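Local coordinates for leucine-rich repeat protein (Bacteroides thetaiotaomicron, PDB 4ECN) that is of unknown function but probably acts outside the cell, its leucine-rich repeats being suited to binding other proteins, at residues A[8-20]-A[68-82]. Residues are numbered along the deposited sequence; the frame is centred on the assembly and turned at random.
Sequences SQYGYVQFKLYKS and NAEYGLRSDKLQLLA
Residues 9-19, carried by strand 10-18, pair antiparallel with residues 69-82 by a ladder of backbone hydrogen bonds, part of the mixed sheet in a DUF4458 domain, a family of the transthyretin clan. At the start of strand 10-18, A82 N donates to Q9 O and G11 N bonds to L80 O at 3.0 Å, while the return bond from L80 N is weak. V13 N reaches L78 O, and V13 O accepts from L78 N at 2.8 Å, but both bonds are bent, with 141° at the hydrogen. F15 O takes S75 N, and L17 N donates to L73 O with 178° at the hydrogen.

The register then slips by two residues between K16 and Y18, a beta bulge. L17 O accordingly accepts from Y71 N, the donor standing 39° out of the carbonyl plane, and K19 N donates to A69 O at 3.0 Å. The other edge of strand 10-18 bonds to strand 118-124, through Q14 and K16 among others.

Several polar side chains find partners outside the two segments. Q14 NE2 donates to E120, and E70 OE1 bonds the hydroxyl of Y64; the ion pair from K16 NZ to E70 OE2 is long at 3.9 Å. S75 OG lies at the edge of the F15 ring and donates to D76 O at 3.1 Å. K77 NZ sits over the Y12 ring in a cation-pi contact, 4.5 Å from its centroid. K19 runs extended across Y71 to give NZ to N67 O, its CG 3.5 Å from the centroid of the Y71 ring.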
ATOM      1  N   SER A   8     -32.158   9.080  52.427  1.00106.09           N
ATOM      2  CA  SER A   8     -32.290  10.140  51.418  1.00106.33           C
ATOM      3  C   SER A   8     -31.105  10.133  50.433  1.00109.72           C
ATOM      4  O   SER A   8     -31.193  10.705  49.344  1.00109.29           O
ATOM      5  CB  SER A   8     -32.396  11.509  52.088  1.00110.98           C
ATOM      6  N   GLN A   9     -30.003   9.484  50.830  1.00105.57           N
ATOM      7  CA  GLN A   9     -28.759   9.359  50.064  1.00103.71           C
ATOM      8  C   GLN A   9     -28.602   7.918  49.559  1.00105.07           C
ATOM      9  O   GLN A   9     -27.697   7.623  48.774  1.00103.21           O
ATOM     10  CB  GLN A   9     -27.537   9.758  50.945  1.00105.14           C
ATOM     11  CG  GLN A   9     -27.690  10.991  51.874  1.00119.49           C
ATOM     12  CD  GLN A   9     -28.452  10.761  53.182  1.00134.08           C
ATOM     13  OE1 GLN A   9     -28.682   9.627  53.624  1.00128.11           O
ATOM     14  NE2 GLN A   9     -28.847  11.845  53.846  1.00122.53           N
ATOM     15  N   TYR A  10     -29.483   7.020  50.051  1.00101.36           N
ATOM     16  CA  TYR A  10     -29.481   5.581  49.798  1.00100.13           C
ATOM     17  C   TYR A  10     -30.589   5.114  48.837  1.00100.82           C
ATOM     18  O   TYR A  10     -31.604   5.792  48.652  1.00101.57           O
ATOM     19  CB  TYR A  10     -29.652   4.817  51.124  1.00102.81           C
ATOM     20  CG  TYR A  10     -28.531   5.027  52.118  1.00106.25           C
ATOM     21  CD1 TYR A  10     -28.572   6.075  53.036  1.00108.58           C
ATOM     22  CD2 TYR A  10     -27.446   4.156  52.170  1.00107.41           C
ATOM     23  CE1 TYR A  10     -27.540   6.276  53.954  1.00109.77           C
ATOM     24  CE2 TYR A  10     -26.405   4.350  53.077  1.00108.59           C
ATOM     25  CZ  TYR A  10     -26.459   5.409  53.971  1.00117.02           C
ATOM     26  OH  TYR A  10     -25.444   5.608  54.874  1.00119.09           O
ATOM     27  N   GLY A  11     -30.358   3.923  48.277  1.00 93.12           N
ATOM     28  CA  GLY A  11     -31.239   3.199  47.370  1.00 90.82           C
ATOM     29  C   GLY A  11     -31.314   1.727  47.722  1.00 89.54           C
ATOM     30  O   GLY A  11     -30.897   1.339  48.817  1.00 90.11           O
ATOM     31  N   TYR A  12     -31.884   0.892  46.830  1.00 81.36           N
ATOM     32  CA  TYR A  12     -32.051  -0.534  47.122  1.00 79.17           C
ATOM     33  C   TYR A  12     -31.758  -1.400  45.912  1.00 77.96           C
ATOM     34  O   TYR A  12     -31.912  -0.966  44.773  1.00 76.78           O
ATOM     35  CB  TYR A  12     -33.467  -0.839  47.641  1.00 81.55           C
ATOM     36  CG  TYR A  12     -33.764  -0.168  48.963  1.00 85.55           C
ATOM     37  CD1 TYR A  12     -33.475  -0.801  50.168  1.00 88.11           C
ATOM     38  CD2 TYR A  12     -34.301   1.118  49.013  1.00 87.47           C
ATOM     39  CE1 TYR A  12     -33.718  -0.173  51.389  1.00 90.26           C
ATOM     40  CE2 TYR A  12     -34.510   1.769  50.226  1.00 89.30           C
ATOM     41  CZ  TYR A  12     -34.226   1.116  51.411  1.00 97.61           C
ATOM     42  OH  TYR A  12     -34.456   1.743  52.609  1.00102.88           O
ATOM     43  N   VAL A  13     -31.289  -2.626  46.185  1.00 71.78           N
ATOM     44  CA  VAL A  13     -30.952  -3.650  45.194  1.00 69.52           C
ATOM     45  C   VAL A  13     -31.544  -4.969  45.647  1.00 72.75           C
ATOM     46  O   VAL A  13     -31.635  -5.244  46.849  1.00 72.36           O
ATOM     47  CB  VAL A  13     -29.425  -3.793  44.925  1.00 71.23           C
ATOM     48  CG1 VAL A  13     -29.145  -4.725  43.754  1.00 69.33           C
ATOM     49  CG2 VAL A  13     -28.790  -2.448  44.657  1.00 71.36           C
ATOM     50  N   GLN A  14     -31.962  -5.768  44.671  1.00 68.67           N
ATOM     51  CA  GLN A  14     -32.428  -7.122  44.858  1.00 69.26           C
ATOM     52  C   GLN A  14     -31.901  -7.908  43.705  1.00 72.74           C
ATOM     53  O   GLN A  14     -31.632  -7.330  42.652  1.00 72.23           O
ATOM     54  CB  GLN A  14     -33.948  -7.234  45.025  1.00 72.24           C
ATOM     55  CG  GLN A  14     -34.806  -6.822  43.832  1.00 88.94           C
ATOM     56  CD  GLN A  14     -36.277  -6.976  44.153  1.00102.73           C
ATOM     57  OE1 GLN A  14     -36.717  -6.858  45.311  1.00 89.90           O
ATOM     58  NE2 GLN A  14     -37.075  -7.220  43.121  1.00100.56           N
ATOM     59  N   PHE A  15     -31.678  -9.205  43.908  1.00 69.45           N
ATOM     60  CA  PHE A  15     -31.121 -10.046  42.855  1.00 68.20           C
ATOM     61  C   PHE A  15     -32.123 -11.114  42.443  1.00 75.91           C
ATOM     62  O   PHE A  15     -32.893 -11.616  43.265  1.00 75.70           O
ATOM     63  CB  PHE A  15     -29.790 -10.677  43.301  1.00 68.13           C
ATOM     64  CG  PHE A  15     -28.743  -9.643  43.651  1.00 67.73           C
ATOM     65  CD1 PHE A  15     -27.944  -9.077  42.665  1.00 69.22           C
ATOM     66  CD2 PHE A  15     -28.580  -9.210  44.960  1.00 68.13           C
ATOM     67  CE1 PHE A  15     -27.002  -8.099  42.988  1.00 68.96           C
ATOM     68  CE2 PHE A  15     -27.642  -8.232  45.278  1.00 69.65           C
ATOM     69  CZ  PHE A  15     -26.857  -7.684  44.292  1.00 66.86           C
ATOM     70  N   LYS A  16     -32.133 -11.408  41.144  1.00 75.29           N
ATOM     71  CA  LYS A  16     -32.985 -12.403  40.504  1.00 76.99           C
ATOM     72  C   LYS A  16     -32.062 -13.419  39.808  1.00 83.11           C
ATOM     73  O   LYS A  16     -31.285 -13.012  38.938  1.00 81.99           O
ATOM     74  CB  LYS A  16     -33.945 -11.689  39.525  1.00 79.87           C
ATOM     75  CG  LYS A  16     -35.393 -12.149  39.575  1.00 97.69           C
ATOM     76  CD  LYS A  16     -36.188 -11.467  38.463  1.00108.28           C
ATOM     77  CE  LYS A  16     -37.678 -11.709  38.498  1.00119.01           C
ATOM     78  NZ  LYS A  16     -38.368 -11.006  37.381  1.00127.02           N
ATOM     79  N   LEU A  17     -32.062 -14.702  40.260  1.00 81.81           N
ATOM     80  CA  LEU A  17     -31.209 -15.766  39.701  1.00 81.65           C
ATOM     81  C   LEU A  17     -31.771 -16.262  38.358  1.00 87.72           C
ATOM     82  O   LEU A  17     -32.947 -16.623  38.270  1.00 89.15           O
ATOM     83  CB  LEU A  17     -31.048 -16.942  40.687  1.00 82.01           C
ATOM     84  CG  LEU A  17     -30.040 -16.740  41.838  1.00 86.62           C
ATOM     85  CD1 LEU A  17     -30.292 -17.698  42.974  1.00 87.58           C
ATOM     86  CD2 LEU A  17     -28.602 -16.895  41.362  1.00 87.96           C
ATOM     87  N   TYR A  18     -30.932 -16.235  37.314  1.00 83.81           N
ATOM     88  CA  TYR A  18     -31.293 -16.634  35.958  1.00 84.24           C
ATOM     89  C   TYR A  18     -30.483 -17.844  35.504  1.00 90.66           C
ATOM     90  O   TYR A  18     -29.362 -18.061  35.976  1.00 90.02           O
ATOM     91  CB  TYR A  18     -31.092 -15.465  34.972  1.00 84.79           C
ATOM     92  CG  TYR A  18     -32.164 -14.397  35.068  1.00 87.81           C
ATOM     93  CD1 TYR A  18     -32.136 -13.439  36.078  1.00 90.14           C
ATOM     94  CD2 TYR A  18     -33.184 -14.318  34.125  1.00 89.15           C
ATOM     95  CE1 TYR A  18     -33.123 -12.458  36.177  1.00 91.66           C
ATOM     96  CE2 TYR A  18     -34.166 -13.326  34.199  1.00 90.85           C
ATOM     97  CZ  TYR A  18     -34.134 -12.398  35.232  1.00 98.47           C
ATOM     98  OH  TYR A  18     -35.100 -11.418  35.324  1.00 98.60           O
ATOM     99  N   LYS A  19     -31.069 -18.636  34.584  1.00 89.01           N
ATOM    100  CA  LYS A  19     -30.468 -19.830  33.991  1.00 88.66           C
ATOM    101  C   LYS A  19     -29.593 -19.427  32.791  1.00 93.56           C
ATOM    102  O   LYS A  19     -29.770 -18.329  32.253  1.00 92.24           O
ATOM    103  CB  LYS A  19     -31.563 -20.834  33.583  1.00 91.20           C
ATOM    104  CG  LYS A  19     -32.336 -21.408  34.768  1.00 96.80           C
ATOM    105  CD  LYS A  19     -33.465 -22.346  34.351  1.00103.73           C
ATOM    106  CE  LYS A  19     -34.067 -23.056  35.544  1.00107.94           C
ATOM    107  NZ  LYS A  19     -35.205 -23.935  35.158  1.00113.50           N
ATOM    108  N   SER A  20     -28.631 -20.301  32.401  1.00 92.29           N
ATOM    109  CA  SER A  20     -27.687 -20.061  31.291  1.00 92.34           C
ATOM    110  C   SER A  20     -28.179 -20.711  29.962  1.00 97.95           C
ATOM    111  O   SER A  20     -29.394 -20.780  29.731  1.00 98.45           O
ATOM    112  CB  SER A  20     -26.295 -20.579  31.652  1.00 95.11           C
ATOM    113  OG  SER A  20     -26.326 -21.955  31.991  1.00102.98           O
ATOM    114  N   ASN A  68     -37.992 -21.550  32.481  1.00118.34           N
ATOM    115  CA  ASN A  68     -36.865 -21.993  31.648  1.00117.59           C
ATOM    116  C   ASN A  68     -35.802 -20.866  31.510  1.00119.99           C
ATOM    117  O   ASN A  68     -34.775 -21.064  30.846  1.00118.90           O
ATOM    118  CB  ASN A  68     -37.349 -22.456  30.258  1.00119.94           C
ATOM    119  CG  ASN A  68     -37.853 -23.883  30.186  1.00139.89           C
ATOM    120  OD1 ASN A  68     -38.573 -24.381  31.068  1.00131.64           O
ATOM    121  ND2 ASN A  68     -37.506 -24.559  29.095  1.00130.47           N
ATOM    122  N   ALA A  69     -36.053 -19.699  32.146  1.00115.61           N
ATOM    123  CA  ALA A  69     -35.162 -18.537  32.134  1.00113.81           C
ATOM    124  C   ALA A  69     -34.791 -18.108  33.551  1.00116.06           C
ATOM    125  O   ALA A  69     -33.706 -17.558  33.748  1.00114.54           O
ATOM    126  CB  ALA A  69     -35.824 -17.380  31.401  1.00114.66           C
ATOM    127  N   GLU A  70     -35.691 -18.359  34.528  1.00112.45           N
ATOM    128  CA  GLU A  70     -35.518 -17.976  35.930  1.00111.95           C
ATOM    129  C   GLU A  70     -35.422 -19.205  36.830  1.00115.11           C
ATOM    130  O   GLU A  70     -36.272 -20.092  36.737  1.00115.37           O
ATOM    131  CB  GLU A  70     -36.688 -17.076  36.392  1.00114.31           C
ATOM    132  CG  GLU A  70     -36.835 -15.787  35.590  1.00125.54           C
ATOM    133  CD  GLU A  70     -38.012 -14.871  35.884  1.00144.47           C
ATOM    134  OE1 GLU A  70     -38.539 -14.895  37.020  1.00128.54           O
ATOM    135  OE2 GLU A  70     -38.366 -14.074  34.983  1.00138.15           O
ATOM    136  N   TYR A  71     -34.402 -19.243  37.724  1.00110.50           N
ATOM    137  CA  TYR A  71     -34.208 -20.332  38.696  1.00110.03           C
ATOM    138  C   TYR A  71     -35.277 -20.272  39.807  1.00111.12           C
ATOM    139  O   TYR A  71     -35.382 -21.207  40.606  1.00111.07           O
ATOM    140  CB  TYR A  71     -32.788 -20.320  39.326  1.00111.23           C
ATOM    141  CG  TYR A  71     -31.733 -21.081  38.541  1.00113.44           C
ATOM    142  CD1 TYR A  71     -31.707 -22.475  38.534  1.00116.18           C
ATOM    143  CD2 TYR A  71     -30.704 -20.410  37.887  1.00113.34           C
ATOM    144  CE1 TYR A  71     -30.734 -23.180  37.822  1.00116.82           C
ATOM    145  CE2 TYR A  71     -29.717 -21.105  37.185  1.00113.65           C
ATOM    146  CZ  TYR A  71     -29.742 -22.489  37.142  1.00121.15           C
ATOM    147  OH  TYR A  71     -28.771 -23.167  36.445  1.00119.72           O
ATOM    148  N   GLY A  72     -36.057 -19.192  39.833  1.00105.41           N
ATOM    149  CA  GLY A  72     -37.130 -18.995  40.799  1.00105.11           C
ATOM    150  C   GLY A  72     -36.658 -18.660  42.199  1.00105.55           C
ATOM    151  O   GLY A  72     -37.232 -19.156  43.174  1.00106.03           O
ATOM    152  N   LEU A  73     -35.600 -17.824  42.309  1.00 98.27           N
ATOM    153  CA  LEU A  73     -35.028 -17.366  43.585  1.00 96.46           C
ATOM    154  C   LEU A  73     -34.706 -15.876  43.490  1.00 94.85           C
ATOM    155  O   LEU A  73     -34.008 -15.463  42.556  1.00 92.62           O
ATOM    156  CB  LEU A  73     -33.782 -18.176  43.993  1.00 96.00           C
ATOM    157  CG  LEU A  73     -33.985 -19.662  44.339  1.00101.58           C
ATOM    158  CD1 LEU A  73     -32.698 -20.447  44.169  1.00101.16           C
ATOM    159  CD2 LEU A  73     -34.606 -19.854  45.732  1.00104.73           C
ATOM    160  N   ARG A  74     -35.280 -15.068  44.425  1.00 88.91           N
ATOM    161  CA  ARG A  74     -35.145 -13.609  44.489  1.00 86.94           C
ATOM    162  C   ARG A  74     -34.600 -13.174  45.853  1.00 88.92           C
ATOM    163  O   ARG A  74     -35.027 -13.673  46.886  1.00 88.74           O
ATOM    164  CB  ARG A  74     -36.494 -12.925  44.205  1.00 85.97           C
ATOM    165  CG  ARG A  74     -36.447 -11.390  44.169  1.00 89.51           C
ATOM    166  CD  ARG A  74     -37.824 -10.747  44.257  1.00 93.99           C
ATOM    167  NE  ARG A  74     -38.659 -11.342  45.312  1.00100.44           N
ATOM    168  CZ  ARG A  74     -38.617 -11.009  46.602  1.00112.71           C
ATOM    169  NH1 ARG A  74     -37.779 -10.068  47.028  1.00 98.75           N
ATOM    170  NH2 ARG A  74     -39.406 -11.621  47.476  1.00 97.56           N
ATOM    171  N   SER A  75     -33.671 -12.217  45.838  1.00 84.72           N
ATOM    172  CA  SER A  75     -32.992 -11.683  47.015  1.00 84.60           C
ATOM    173  C   SER A  75     -33.792 -10.587  47.733  1.00 90.13           C
ATOM    174  O   SER A  75     -34.512  -9.813  47.090  1.00 90.37           O
ATOM    175  CB  SER A  75     -31.643 -11.107  46.592  1.00 86.06           C
ATOM    176  OG  SER A  75     -30.999 -10.367  47.613  1.00 92.88           O
ATOM    177  N   ASP A  76     -33.596 -10.497  49.072  1.00 86.68           N
ATOM    178  CA  ASP A  76     -34.137  -9.443  49.936  1.00 87.38           C
ATOM    179  C   ASP A  76     -33.563  -8.075  49.522  1.00 90.85           C
ATOM    180  O   ASP A  76     -32.488  -8.030  48.912  1.00 89.47           O
ATOM    181  CB  ASP A  76     -33.795  -9.724  51.425  1.00 89.91           C
ATOM    182  CG  ASP A  76     -34.610 -10.757  52.204  1.00 99.09           C
ATOM    183  OD1 ASP A  76     -35.835 -10.851  51.969  1.00101.54           O
ATOM    184  OD2 ASP A  76     -34.057 -11.345  53.164  1.00 98.83           O
ATOM    185  N   LYS A  77     -34.256  -6.966  49.853  1.00 87.92           N
ATOM    186  CA  LYS A  77     -33.759  -5.615  49.546  1.00 87.01           C
ATOM    187  C   LYS A  77     -32.431  -5.357  50.251  1.00 88.23           C
ATOM    188  O   LYS A  77     -32.272  -5.723  51.418  1.00 88.43           O
ATOM    189  CB  LYS A  77     -34.771  -4.524  49.964  1.00 91.09           C
ATOM    190  CG  LYS A  77     -35.770  -4.043  48.915  1.00100.92           C
ATOM    191  CD  LYS A  77     -36.608  -2.886  49.519  1.00109.54           C
ATOM    192  CE  LYS A  77     -37.547  -2.209  48.540  1.00113.73           C
ATOM    193  NZ  LYS A  77     -38.143  -0.960  49.096  1.00109.85           N
ATOM    194  N   LEU A  78     -31.488  -4.730  49.553  1.00 82.04           N
ATOM    195  CA  LEU A  78     -30.198  -4.378  50.127  1.00 80.36           C
ATOM    196  C   LEU A  78     -30.007  -2.862  50.078  1.00 80.20           C
ATOM    197  O   LEU A  78     -29.885  -2.297  48.987  1.00 78.50           O
ATOM    198  CB  LEU A  78     -29.057  -5.111  49.390  1.00 79.47           C
ATOM    199  CG  LEU A  78     -27.610  -4.686  49.705  1.00 83.50           C
ATOM    200  CD1 LEU A  78     -27.267  -4.895  51.174  1.00 83.95           C
ATOM    201  CD2 LEU A  78     -26.628  -5.394  48.798  1.00 84.25           C
ATOM    202  N   GLN A  79     -29.967  -2.210  51.252  1.00 74.90           N
ATOM    203  CA  GLN A  79     -29.764  -0.769  51.281  1.00 74.52           C
ATOM    204  C   GLN A  79     -28.292  -0.455  51.086  1.00 78.11           C
ATOM    205  O   GLN A  79     -27.449  -0.943  51.838  1.00 78.28           O
ATOM    206  CB  GLN A  79     -30.287  -0.144  52.574  1.00 76.71           C
ATOM    207  CG  GLN A  79     -30.353   1.383  52.519  1.00 83.32           C
ATOM    208  CD  GLN A  79     -30.977   1.978  53.756  1.00104.15           C
ATOM    209  OE1 GLN A  79     -31.671   1.307  54.542  1.00 99.50           O
ATOM    210  NE2 GLN A  79     -30.785   3.274  53.928  1.00 97.66           N
ATOM    211  N   LEU A  80     -27.990   0.333  50.053  1.00 73.69           N
ATOM    212  CA  LEU A  80     -26.643   0.766  49.707  1.00 73.04           C
ATOM    213  C   LEU A  80     -26.631   2.230  49.416  1.00 79.24           C
ATOM    214  O   LEU A  80     -27.678   2.781  49.096  1.00 79.53           O
ATOM    215  CB  LEU A  80     -26.109  -0.005  48.486  1.00 71.86           C
ATOM    216  CG  LEU A  80     -25.796  -1.483  48.661  1.00 75.56           C
ATOM    217  CD1 LEU A  80     -25.675  -2.161  47.318  1.00 74.92           C
ATOM    218  CD2 LEU A  80     -24.543  -1.687  49.475  1.00 76.30           C
ATOM    219  N   LEU A  81     -25.461   2.871  49.487  1.00 77.53           N
ATOM    220  CA  LEU A  81     -25.377   4.283  49.166  1.00 79.01           C
ATOM    221  C   LEU A  81     -25.331   4.430  47.650  1.00 82.93           C
ATOM    222  O   LEU A  81     -24.636   3.670  46.973  1.00 80.85           O
ATOM    223  CB  LEU A  81     -24.180   4.950  49.850  1.00 79.80           C
ATOM    224  CG  LEU A  81     -24.276   6.482  49.963  1.00 86.56           C
ATOM    225  CD1 LEU A  81     -23.984   6.959  51.386  1.00 87.52           C
ATOM    226  CD2 LEU A  81     -23.451   7.201  48.858  1.00 89.22           C
ATOM    227  N   ALA A  82     -26.113   5.385  47.125  1.00 81.63           N
ATOM    228  CA  ALA A  82     -26.258   5.644  45.690  1.00 81.98           C
ATOM    229  C   ALA A  82     -24.902   5.853  45.003  1.00 86.62           C
ATOM    230  O   ALA A  82     -24.126   6.727  45.401  1.00 87.37           O
ATOM    231  CB  ALA A  82     -27.146   6.859  45.465  1.00 83.79           C
TER